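Local coordinates for putative amino acid binding protein (Streptococcus mutans, PDB 4C0R), which binds glutathione, held here as its oxidized disulfide, and probably delivers it to the cystine ABC importer TcyBC for uptake, at residues M123-N128 with V136-T141; S99-Y104 with Y157-F162; K33-A38 with K212-N217; T25-E30 with P85-P90. All blocks are in the same frame, centred on the assembly; numbering follows the deposited sequence.

Contact 1 of 4, residues M123-N128 with V136-T141; sequences MLQKFN and VKLNFT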
# COMPACT_ATOMS: atom_id res chain seq x y z
N MET A 123 3.81 14.20 -1.56
CA MET A 123 5.24 14.12 -1.70
C MET A 123 5.71 14.91 -2.91
O MET A 123 6.69 15.69 -2.84
CB MET A 123 5.68 12.64 -1.86
CG MET A 123 7.16 12.52 -1.88
SD MET A 123 7.52 10.78 -2.13
CE MET A 123 6.99 10.28 -0.52
N LEU A 124 5.05 14.71 -4.05
CA LEU A 124 5.46 15.34 -5.29
C LEU A 124 5.04 16.80 -5.27
O LEU A 124 5.71 17.67 -5.87
CB LEU A 124 4.91 14.59 -6.48
CG LEU A 124 5.65 13.25 -6.74
CD1 LEU A 124 4.92 12.42 -7.75
CD2 LEU A 124 7.04 13.55 -7.19
N GLN A 125 3.95 17.09 -4.59
CA GLN A 125 3.53 18.51 -4.49
C GLN A 125 4.55 19.29 -3.69
O GLN A 125 4.83 20.47 -4.01
CB GLN A 125 2.14 18.65 -3.88
CG GLN A 125 1.07 18.17 -4.79
CD GLN A 125 -0.29 18.03 -4.14
OE1 GLN A 125 -0.42 17.76 -2.93
NE2 GLN A 125 -1.31 18.18 -4.96
N LYS A 126 5.07 18.69 -2.63
CA LYS A 126 6.17 19.31 -1.86
C LYS A 126 7.41 19.49 -2.69
O LYS A 126 8.10 20.50 -2.60
CB LYS A 126 6.47 18.54 -0.59
CG LYS A 126 7.69 19.03 0.14
N PHE A 127 7.72 18.49 -3.50
CA PHE A 127 8.88 18.59 -4.35
C PHE A 127 8.70 19.78 -5.30
O PHE A 127 9.65 20.52 -5.60
CB PHE A 127 9.04 17.31 -5.18
CG PHE A 127 10.19 17.35 -6.14
CD1 PHE A 127 10.06 17.90 -7.40
CD2 PHE A 127 11.44 16.85 -5.75
CE1 PHE A 127 11.16 17.93 -8.28
CE2 PHE A 127 12.51 16.88 -6.60
CZ PHE A 127 12.37 17.43 -7.87
N ASN A 128 7.49 19.97 -5.80
CA ASN A 128 7.30 21.04 -6.74
C ASN A 128 7.40 22.41 -6.07
O ASN A 128 7.89 23.36 -6.69
CB ASN A 128 5.98 20.86 -7.48
CG ASN A 128 6.07 19.81 -8.56
OD1 ASN A 128 7.18 19.41 -8.94
ND2 ASN A 128 4.93 19.43 -9.12
N VAL A 136 7.78 18.76 -11.63
CA VAL A 136 7.28 17.52 -12.14
C VAL A 136 5.89 17.78 -12.66
O VAL A 136 5.12 18.47 -12.02
CB VAL A 136 7.19 16.48 -11.00
CG1 VAL A 136 6.56 15.17 -11.46
CG2 VAL A 136 8.54 16.22 -10.45
N LYS A 137 5.61 17.26 -13.83
CA LYS A 137 4.29 17.35 -14.43
C LYS A 137 3.46 16.19 -13.85
O LYS A 137 3.71 15.04 -14.20
CB LYS A 137 4.42 17.18 -15.93
N LEU A 138 2.47 16.51 -13.02
CA LEU A 138 1.62 15.50 -12.39
C LEU A 138 0.39 15.23 -13.22
O LEU A 138 -0.37 16.15 -13.49
CB LEU A 138 1.17 15.94 -11.00
CG LEU A 138 2.28 16.26 -10.02
CD1 LEU A 138 1.74 16.97 -8.81
CD2 LEU A 138 2.96 14.94 -9.63
N ASN A 139 0.21 13.99 -13.66
CA ASN A 139 -0.95 13.61 -14.42
C ASN A 139 -1.79 12.69 -13.57
O ASN A 139 -1.44 11.51 -13.37
CB ASN A 139 -0.50 12.89 -15.67
CG ASN A 139 0.38 13.78 -16.53
OD1 ASN A 139 1.63 13.83 -16.40
ND2 ASN A 139 -0.28 14.51 -17.43
N PHE A 140 -2.87 13.23 -13.05
CA PHE A 140 -3.79 12.48 -12.21
C PHE A 140 -4.52 11.48 -13.09
O PHE A 140 -4.98 11.81 -14.18
CB PHE A 140 -4.75 13.42 -11.47
CG PHE A 140 -4.12 14.14 -10.33
CD1 PHE A 140 -3.38 15.29 -10.53
CD2 PHE A 140 -4.18 13.63 -9.05
CE1 PHE A 140 -2.76 15.91 -9.49
CE2 PHE A 140 -3.58 14.25 -8.04
CZ PHE A 140 -2.86 15.39 -8.24
N THR A 141 -4.61 10.23 -12.64
CA THR A 141 -5.19 9.15 -13.41
C THR A 141 -6.13 8.36 -12.50
O THR A 141 -6.04 8.45 -11.26
CB THR A 141 -4.07 8.14 -13.96
OG1 THR A 141 -4.64 7.14 -14.80
CG2 THR A 141 -3.32 7.44 -12.82

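Contact 2 of 4, residues S99-Y104 with Y157-F162; sequences SDIKSY and YDFKIF. With CD (cadmium ion), chain F; CD (cadmium ion), chain M; GDS (oxidized glutathione disulfide), chain C.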
# COMPACT_ATOMS: atom_id res chain seq x y z
N SER A 99 17.92 5.44 -17.86
CA SER A 99 17.35 6.78 -17.93
C SER A 99 18.36 7.80 -17.39
O SER A 99 19.23 7.45 -16.54
CB SER A 99 16.11 6.81 -17.04
OG SER A 99 15.57 8.11 -16.95
N ASP A 100 18.18 9.09 -17.78
CA ASP A 100 18.83 10.24 -17.07
C ASP A 100 18.39 10.38 -15.62
O ASP A 100 18.97 11.14 -14.85
CB ASP A 100 18.69 11.68 -17.76
CG ASP A 100 17.19 12.24 -17.87
OD1 ASP A 100 16.55 11.30 -18.47
OD2 ASP A 100 16.63 13.54 -17.52
N ILE A 101 17.32 9.70 -15.26
CA ILE A 101 16.81 9.86 -13.91
C ILE A 101 17.52 8.84 -13.03
O ILE A 101 17.27 7.65 -13.16
CB ILE A 101 15.30 9.67 -13.88
CG1 ILE A 101 14.60 10.73 -14.73
CG2 ILE A 101 14.80 9.74 -12.41
CD1 ILE A 101 13.14 10.48 -14.88
N LYS A 102 18.43 9.30 -12.17
CA LYS A 102 19.26 8.43 -11.35
C LYS A 102 19.10 8.65 -9.84
O LYS A 102 19.42 7.77 -9.05
CB LYS A 102 20.75 8.59 -11.71
CG LYS A 102 21.05 8.13 -13.14
CD LYS A 102 22.53 7.76 -13.27
CE LYS A 102 23.44 8.90 -12.92
NZ LYS A 102 23.14 10.07 -13.76
N SER A 103 18.60 9.83 -9.48
CA SER A 103 18.36 10.21 -8.10
C SER A 103 17.08 11.01 -8.04
O SER A 103 16.62 11.55 -9.04
CB SER A 103 19.50 11.05 -7.54
OG SER A 103 19.41 12.36 -8.01
N TYR A 104 16.51 11.10 -6.85
CA TYR A 104 15.22 11.75 -6.67
C TYR A 104 15.14 13.09 -7.39
O TYR A 104 14.16 13.36 -8.06
CB TYR A 104 14.91 11.92 -5.17
CG TYR A 104 13.51 12.42 -4.83
CD1 TYR A 104 12.38 11.81 -5.34
CD2 TYR A 104 13.32 13.46 -3.93
CE1 TYR A 104 11.13 12.26 -5.01
CE2 TYR A 104 12.06 13.91 -3.58
CZ TYR A 104 10.96 13.30 -4.11
OH TYR A 104 9.70 13.73 -3.76
N TYR A 157 4.99 8.06 -20.01
CA TYR A 157 5.36 8.90 -18.88
C TYR A 157 6.77 8.53 -18.51
O TYR A 157 7.25 7.49 -18.90
CB TYR A 157 4.38 8.67 -17.70
CG TYR A 157 3.02 9.14 -18.05
CD1 TYR A 157 2.68 10.49 -17.92
CD2 TYR A 157 2.09 8.26 -18.58
CE1 TYR A 157 1.42 10.94 -18.29
CE2 TYR A 157 0.83 8.72 -18.97
CZ TYR A 157 0.52 10.04 -18.82
OH TYR A 157 -0.72 10.48 -19.21
N ASP A 158 7.46 9.40 -17.77
CA ASP A 158 8.89 9.25 -17.61
C ASP A 158 9.34 8.41 -16.40
O ASP A 158 10.41 7.83 -16.42
CB ASP A 158 9.52 10.63 -17.47
CG ASP A 158 9.26 11.55 -18.69
OD1 ASP A 158 9.17 11.04 -19.82
OD2 ASP A 158 9.18 12.78 -18.44
N PHE A 159 8.55 8.40 -15.34
CA PHE A 159 8.91 7.68 -14.14
C PHE A 159 7.65 7.40 -13.34
O PHE A 159 6.61 8.06 -13.59
CB PHE A 159 9.89 8.47 -13.24
CG PHE A 159 9.31 9.70 -12.59
CD1 PHE A 159 9.35 10.92 -13.22
CD2 PHE A 159 8.73 9.64 -11.33
CE1 PHE A 159 8.85 12.02 -12.63
CE2 PHE A 159 8.24 10.74 -10.71
CZ PHE A 159 8.30 11.97 -11.37
N LYS A 160 7.75 6.48 -12.37
CA LYS A 160 6.67 6.27 -11.38
C LYS A 160 7.31 5.98 -10.03
O LYS A 160 8.15 5.10 -9.92
CB LYS A 160 5.76 5.11 -11.79
CG LYS A 160 4.67 4.73 -10.77
CD LYS A 160 3.67 5.85 -10.54
CE LYS A 160 2.60 5.42 -9.55
NZ LYS A 160 1.66 6.52 -9.24
N ILE A 161 6.89 6.71 -9.01
CA ILE A 161 7.30 6.47 -7.63
C ILE A 161 6.25 5.60 -6.92
O ILE A 161 5.05 5.88 -6.96
CB ILE A 161 7.50 7.75 -6.83
CG1 ILE A 161 8.58 8.61 -7.49
CG2 ILE A 161 7.87 7.44 -5.38
CD1 ILE A 161 8.69 9.99 -6.88
N PHE A 162 6.69 4.49 -6.36
CA PHE A 162 5.78 3.64 -5.59
C PHE A 162 6.57 2.78 -4.64
O PHE A 162 7.81 2.71 -4.73
CB PHE A 162 4.97 2.72 -6.54
CG PHE A 162 3.67 2.23 -5.88
CD1 PHE A 162 2.63 3.13 -5.65
CD2 PHE A 162 3.55 0.96 -5.44
CE1 PHE A 162 1.46 2.73 -4.98
CE2 PHE A 162 2.37 0.55 -4.76
CZ PHE A 162 1.33 1.46 -4.56
CD CD F . 14.78 12.53 -18.96
CD CD M . 9.39 13.25 -20.75
CD1 GDS C . -8.00 4.60 -8.35
N2 GDS C . -6.84 3.99 -9.03
CA2 GDS C . -6.64 2.61 -8.77
C2 GDS C . -7.38 1.61 -9.59
O2 GDS C . -7.58 0.46 -9.15
CB2 GDS C . -5.76 2.07 -7.71
SG2 GDS C . -4.79 3.32 -6.89
N3 GDS C . -7.85 2.03 -10.89
CA3 GDS C . -8.66 1.11 -11.69
C3 GDS C . -10.07 1.68 -11.57
OE3 GDS C . -10.87 1.65 -12.55
OE4 GDS C . -10.48 2.20 -10.49
N4 GDS C . -1.79 3.10 -5.68
CA4 GDS C . -1.12 3.33 -6.94
C4 GDS C . -0.70 4.75 -7.06
OE5 GDS C . -0.56 5.49 -6.03
OE6 GDS C . -0.44 5.17 -8.22
C5 GDS C . -2.34 1.81 -5.42
O5 GDS C . -2.20 0.91 -6.25
CA5 GDS C . -3.12 1.73 -4.19
N5 GDS C . -2.68 2.45 -3.06
CB5 GDS C . -4.59 1.61 -4.40
SG5 GDS C . -5.25 3.22 -4.91
CA6 GDS C . 0.57 4.45 -0.28
C6 GDS C . -0.50 5.15 0.55
OE7 GDS C . -1.09 6.14 0.05
OE8 GDS C . -0.79 4.75 1.70
N6 GDS C . 1.26 3.50 0.61
CB6 GDS C . -0.02 3.78 -1.47
CG6 GDS C . -1.31 3.04 -1.05
CD6 GDS C . -1.65 2.10 -2.19
O6 GDS C . -1.11 1.00 -2.40
O HOH W 1 15.48 14.04 -20.61
O HOH W 2 6.96 12.42 -21.09
O HOH W 3 10.11 15.05 -20.10

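Contact 3 of 4, residues K33-A38 with K212-N217; sequences KEVFKA and KKLYEN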
# COMPACT_ATOMS: atom_id res chain seq x y z
N LYS A 33 -7.29 -12.59 7.14
CA LYS A 33 -7.92 -13.90 7.31
C LYS A 33 -7.27 -14.66 8.45
O LYS A 33 -7.95 -15.30 9.24
CB LYS A 33 -7.89 -14.70 6.02
CG LYS A 33 -8.98 -14.21 5.04
CD LYS A 33 -9.03 -14.96 3.73
CE LYS A 33 -10.08 -14.37 2.83
NZ LYS A 33 -10.34 -15.31 1.70
N GLU A 34 -5.96 -14.62 8.53
CA GLU A 34 -5.28 -15.33 9.63
C GLU A 34 -5.61 -14.71 10.99
O GLU A 34 -5.89 -15.44 11.94
CB GLU A 34 -3.78 -15.35 9.38
CG GLU A 34 -3.01 -16.27 10.32
CD GLU A 34 -3.20 -17.75 10.02
OE1 GLU A 34 -3.46 -18.09 8.84
OE2 GLU A 34 -3.09 -18.52 10.98
N VAL A 35 -5.63 -13.40 11.06
CA VAL A 35 -6.05 -12.72 12.29
C VAL A 35 -7.43 -13.20 12.76
O VAL A 35 -7.66 -13.50 13.93
CB VAL A 35 -6.05 -11.19 12.09
CG1 VAL A 35 -6.86 -10.47 13.14
CG2 VAL A 35 -4.60 -10.70 12.00
N PHE A 36 -8.37 -13.19 11.84
CA PHE A 36 -9.75 -13.46 12.18
C PHE A 36 -10.11 -14.96 12.31
O PHE A 36 -11.22 -15.27 12.78
CB PHE A 36 -10.66 -12.68 11.24
CG PHE A 36 -10.70 -11.22 11.56
CD1 PHE A 36 -11.39 -10.75 12.66
CD2 PHE A 36 -9.95 -10.32 10.80
CE1 PHE A 36 -11.39 -9.39 12.97
CE2 PHE A 36 -9.93 -8.96 11.12
CZ PHE A 36 -10.63 -8.49 12.22
N LYS A 37 -9.19 -15.86 11.97
CA LYS A 37 -9.41 -17.29 12.20
C LYS A 37 -9.71 -17.57 13.65
O LYS A 37 -10.49 -18.52 13.97
CB LYS A 37 -8.16 -18.11 11.86
CG LYS A 37 -8.10 -18.75 10.56
CD LYS A 37 -6.84 -19.70 10.57
N ALA A 38 -9.11 -16.82 14.58
CA ALA A 38 -9.20 -17.13 15.99
C ALA A 38 -10.30 -16.35 16.68
O ALA A 38 -10.19 -16.11 17.86
CB ALA A 38 -7.88 -16.87 16.67
N LYS A 212 0.42 -9.42 17.30
CA LYS A 212 1.59 -9.64 18.20
C LYS A 212 1.79 -11.12 18.30
O LYS A 212 2.91 -11.61 18.21
CB LYS A 212 1.35 -9.03 19.56
CG LYS A 212 2.51 -9.34 20.53
N LYS A 213 0.71 -11.87 18.43
CA LYS A 213 0.82 -13.32 18.55
C LYS A 213 1.41 -13.95 17.28
O LYS A 213 2.30 -14.80 17.34
CB LYS A 213 -0.53 -13.93 18.92
CG LYS A 213 -0.53 -15.42 18.99
CD LYS A 213 -1.88 -15.94 19.44
CE LYS A 213 -1.88 -17.48 19.58
NZ LYS A 213 -3.26 -17.97 19.92
N LEU A 214 0.93 -13.48 16.13
CA LEU A 214 1.35 -14.01 14.85
C LEU A 214 2.78 -13.60 14.51
O LEU A 214 3.49 -14.32 13.80
CB LEU A 214 0.37 -13.62 13.76
CG LEU A 214 -1.05 -14.17 13.91
CD1 LEU A 214 -1.88 -13.52 12.82
CD2 LEU A 214 -1.12 -15.68 13.87
N TYR A 215 3.18 -12.43 15.00
CA TYR A 215 4.55 -11.98 14.84
C TYR A 215 5.46 -12.89 15.64
O TYR A 215 6.43 -13.43 15.12
CB TYR A 215 4.68 -10.54 15.34
CG TYR A 215 6.04 -9.93 15.09
CD1 TYR A 215 7.11 -10.18 15.94
CD2 TYR A 215 6.22 -9.07 14.03
CE1 TYR A 215 8.36 -9.60 15.67
CE2 TYR A 215 7.43 -8.48 13.78
CZ TYR A 215 8.49 -8.78 14.59
OH TYR A 215 9.68 -8.18 14.32
N GLU A 216 5.09 -13.10 16.89
CA GLU A 216 5.94 -13.84 17.84
C GLU A 216 6.09 -15.30 17.46
O GLU A 216 7.14 -15.90 17.71
CB GLU A 216 5.46 -13.66 19.30
CG GLU A 216 5.70 -12.26 19.85
CD GLU A 216 5.30 -12.09 21.32
OE1 GLU A 216 4.78 -13.06 21.94
OE2 GLU A 216 5.50 -10.98 21.85
N ASN A 217 5.06 -15.90 16.87
CA ASN A 217 5.11 -17.32 16.63
C ASN A 217 5.53 -17.73 15.25
O ASN A 217 5.49 -18.92 14.90
CB ASN A 217 3.81 -18.03 17.07
CG ASN A 217 2.63 -17.81 16.14
OD1 ASN A 217 2.75 -17.31 15.01
ND2 ASN A 217 1.44 -18.19 16.62

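Contact 4 of 4, residues T25-E30 with P85-P90; sequences TGYDIE and PTASNP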
# COMPACT_ATOMS: atom_id res chain seq x y z
N THR A 25 -7.01 -11.96 -2.66
CA THR A 25 -5.90 -12.52 -1.94
C THR A 25 -4.82 -11.45 -1.83
O THR A 25 -5.09 -10.28 -2.05
CB THR A 25 -5.44 -13.83 -2.60
OG1 THR A 25 -4.39 -14.44 -1.83
CG2 THR A 25 -4.93 -13.63 -3.97
N GLY A 26 -3.63 -11.86 -1.43
CA GLY A 26 -2.55 -10.93 -1.20
C GLY A 26 -2.30 -10.75 0.31
O GLY A 26 -3.10 -11.15 1.15
N TYR A 27 -1.18 -10.16 0.65
CA TYR A 27 -0.73 -10.09 2.02
C TYR A 27 -1.79 -9.45 2.91
O TYR A 27 -2.04 -9.95 3.99
CB TYR A 27 0.58 -9.31 2.09
CG TYR A 27 1.22 -9.29 3.47
CD1 TYR A 27 1.83 -10.42 4.03
CD2 TYR A 27 1.24 -8.13 4.23
CE1 TYR A 27 2.46 -10.37 5.28
CE2 TYR A 27 1.82 -8.07 5.47
CZ TYR A 27 2.42 -9.19 6.02
OH TYR A 27 3.06 -9.15 7.23
N ASP A 28 -2.31 -8.28 2.56
CA ASP A 28 -3.25 -7.63 3.48
C ASP A 28 -4.44 -8.58 3.78
O ASP A 28 -4.94 -8.67 4.91
CB ASP A 28 -3.80 -6.34 2.89
CG ASP A 28 -2.84 -5.19 2.86
OD1 ASP A 28 -2.05 -5.06 3.82
OD2 ASP A 28 -2.86 -4.44 1.88
N ILE A 29 -4.93 -9.22 2.73
CA ILE A 29 -6.10 -10.07 2.83
C ILE A 29 -5.82 -11.32 3.61
O ILE A 29 -6.63 -11.72 4.49
CB ILE A 29 -6.63 -10.41 1.41
CG1 ILE A 29 -6.94 -9.15 0.60
CG2 ILE A 29 -7.86 -11.29 1.55
CD1 ILE A 29 -7.91 -8.21 1.26
N GLU A 30 -4.69 -11.95 3.33
CA GLU A 30 -4.38 -13.21 3.97
C GLU A 30 -3.96 -12.99 5.43
O GLU A 30 -4.23 -13.84 6.31
CB GLU A 30 -3.33 -13.95 3.16
CG GLU A 30 -3.77 -14.27 1.77
CD GLU A 30 -4.94 -15.26 1.66
OE1 GLU A 30 -5.33 -15.91 2.65
OE2 GLU A 30 -5.49 -15.42 0.55
N PRO A 85 1.95 -2.02 12.86
CA PRO A 85 2.35 -2.17 11.47
C PRO A 85 2.42 -3.64 11.09
O PRO A 85 2.70 -4.50 11.94
CB PRO A 85 3.75 -1.52 11.42
CG PRO A 85 4.22 -1.62 12.80
CD PRO A 85 3.03 -1.49 13.71
N THR A 86 2.17 -3.91 9.82
CA THR A 86 2.23 -5.28 9.31
C THR A 86 3.37 -5.56 8.33
O THR A 86 3.74 -6.72 8.11
CB THR A 86 0.91 -5.65 8.64
OG1 THR A 86 0.77 -4.84 7.49
CG2 THR A 86 -0.26 -5.49 9.60
N ALA A 87 3.99 -4.55 7.77
CA ALA A 87 5.09 -4.74 6.84
C ALA A 87 5.82 -3.43 6.69
O ALA A 87 5.29 -2.37 7.03
CB ALA A 87 4.55 -5.17 5.46
N SER A 88 7.05 -3.52 6.22
CA SER A 88 7.90 -2.40 5.89
C SER A 88 8.18 -2.41 4.40
O SER A 88 8.67 -3.42 3.85
CB SER A 88 9.19 -2.45 6.74
OG SER A 88 9.92 -1.24 6.54
N ASN A 89 7.93 -1.30 3.72
CA ASN A 89 7.87 -1.28 2.28
C ASN A 89 8.36 0.05 1.74
O ASN A 89 7.59 1.00 1.53
CB ASN A 89 6.44 -1.51 1.87
CG ASN A 89 6.26 -1.88 0.43
OD1 ASN A 89 7.22 -2.00 -0.32
ND2 ASN A 89 5.01 -2.10 0.04
N PRO A 90 9.69 0.17 1.51
CA PRO A 90 10.20 1.48 1.16
C PRO A 90 9.93 1.88 -0.27
O PRO A 90 9.58 1.06 -1.11
CB PRO A 90 11.72 1.33 1.40
CG PRO A 90 12.00 -0.04 1.10
CD PRO A 90 10.76 -0.84 1.59
O HOH W 4 -1.60 -5.60 6.28

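Contact 1 of 4, residues M123-N128 with V136-T141
L124 of helix 120-130 faces strand 137-140 and is the first residue of M123-N128 to reach it: CD1 lies 3.7 Å from CD2 of L138, and its CB packs against the same methyl. One residue on, Q125 starts away from the strand, but its CG still comes within 4.2 Å of CD1 of L138. CG2 of V136 lies against CD1 and CE1 of F127, 3.8 Å from CD1; H131 stacks on the same ring. N128 supplies the polar grip. Its OD1 accepts from the backbone N of V136 at 2.8 Å, the donor tilted 30° from the carbonyl plane, and its ND2 donates a hydrogen bond to O of V136 at 3.1 Å, in the carbonyl plane and on a lone pair. CG of N128 sits beside its own backbone N (chi1 -78°), which turns the amide toward the incoming chain. These segments form the second half of the beta-alpha-beta unit of strand 111-114, helix 120-130 and strand 137-140. One side-chain amide thus engages both the N and the O of V136, fixing its own rotation and satisfying a buried backbone where the chain enters the strand.

Contact 2 of 4, residues S99-Y104 with Y157-F162
NZ of K160 gives a hydrogen bond of 2.7 Å to the carboxylate oxygen OE6 of oxidized glutathione disulfide, and the same nitrogen also bonds to OE1 of Q148 and O of Q113. Three oxygens therefore hold the ammonium. The lysine chain leaves with CG anti to the backbone N and bends at its second torsion (chi2 63°) on the way to the ligand. Beside it, F162 turns a ring edge to the ligand, CZ lying 3.3 Å from O6 of the disulfide near the ring plane. I161, between these two, and F159, just before K160, face the other way, toward the loop S99-Y104. I161 CD1 meets the Y104 ring at its edge, in plane, 3.8 Å from Y104 CE1. CD1 of I101 is 4.2 Å from CB of F159, and the two side chains cross at about a right angle. Further out, D158 chelates a cadmium ion through both carboxylate oxygens, OD1 and OD2 each at 2.4 Å, while OD2 also accepts from N of S111. D100 binds another cadmium with H110. The segment thus has two chemically different sides: F159 and I161 pack on the loop, while K160 and F162 bring a positive charge and an aromatic edge to the pocket, where the ammonium would be expected to offset the carboxylate of the bound disulfide.

Contact 3 of 4, residues K33-A38 with K212-N217
L214, in the last turn of helix 201-216, reaches over to helix 27-36, and its branches can be followed outward one by one. CB points toward the other helix but stays behind the interface. CG lies beside the backbone N, anti to the carbonyl carbon (chi1 -63°), and this carries the isopropyl end out across the gap. Both methyls meet E34, and CD1 meets V35 as well. CD1 is 3.9 Å from CG of E34 and 4.0 Å from CG2 of V35; CD2 is 4.1 Å from the same CG of E34. The leucine lies obliquely to the E34 side chain and at about a right angle to that of V35. What E34 offers is its aliphatic part: CG stands anti to the backbone N, and the chain then bends at chi2 (73°), so that the methylene rather than the carboxylate meets the leucine.

This is helix-helix packing far from the pocket, joining helix 27-36 to helix 201-216, with the CA atoms of V35 and L214 7.9 Å apart. F36, on the same helix as V35, packs on strand 42-48 of the sheet, and T219 of helix 219-228 touches both E34 and L214. Direct contact between K33-A38 and K212-N217 is thus purely van der Waals, one leucine against a valine methyl and a glutamate methylene; R210 adds a polar tie between the helices, its NH2 and NE taking up the carbonyls of E34 and V35.

Contact 4 of 4, residues T25-E30 with P85-P90
A buried tyrosine-to-backbone hydrogen bond joins Y27, in the first turn of helix 27-36, to T86 on the long strand 81-96, with a water bridge running beside it. OH of Y27 donates to O of T86 at 2.7 Å; the hydroxyl approaches at a C=O...O angle of 147° and is tilted 28° from the carbonyl plane, while the carbonyl oxygen itself lies at the edge of the ring, near its plane. CG of Y27 points anti to the backbone N (chi1 -175°), which sends the ring out from the start of the helix to the strand. On the way, CE2 packs 4.0 Å from CB of A87, and the same carbon is 4.0 Å from OG1 of T86. L220 and L228 of helix 219-228 also pack on Y27. The second link uses water 4, which donates to OD1 of D28 at 2.6 Å and is 2.8 Å from OG1 of T86. OG1 also has a weak bond to O of V192, and OD2 of D28 accepts from N of N69. At the start of the helix G26 holds the N-cap position, and OG1 of T25 donates to OE2 of E30 at 2.8 Å. Two successive helix residues therefore address one threonine: the buried hydroxyl of Y27 and the main-chain O of T86 satisfy each other, while OG1 of T86 and OD1 of D28 share a water.

How the contacts relate
Contacts 1 and 2 belong to one side of the molecule and touch: CG1 of V136 lies 3.6 Å from CZ of F159, and CD2 of F127 lies 3.7 Å from CE2 of Y104, so their apolar side chains pack directly on one another. Contacts 3 and 4 share helix 27-36, at its C-terminal and N-terminal ends, with centres 13 Å apart. Contacts 1 and 3 lie on opposite sides of the chain's centre, 38 Å between centres. Contacts 2 and 4 do not touch, their nearest atoms being about 4 Å apart, but both reach one sheet. Only contact 2 touches the glutathione disulfide; the side chains of L124 and A87 come within about 9 and 10 Å of it.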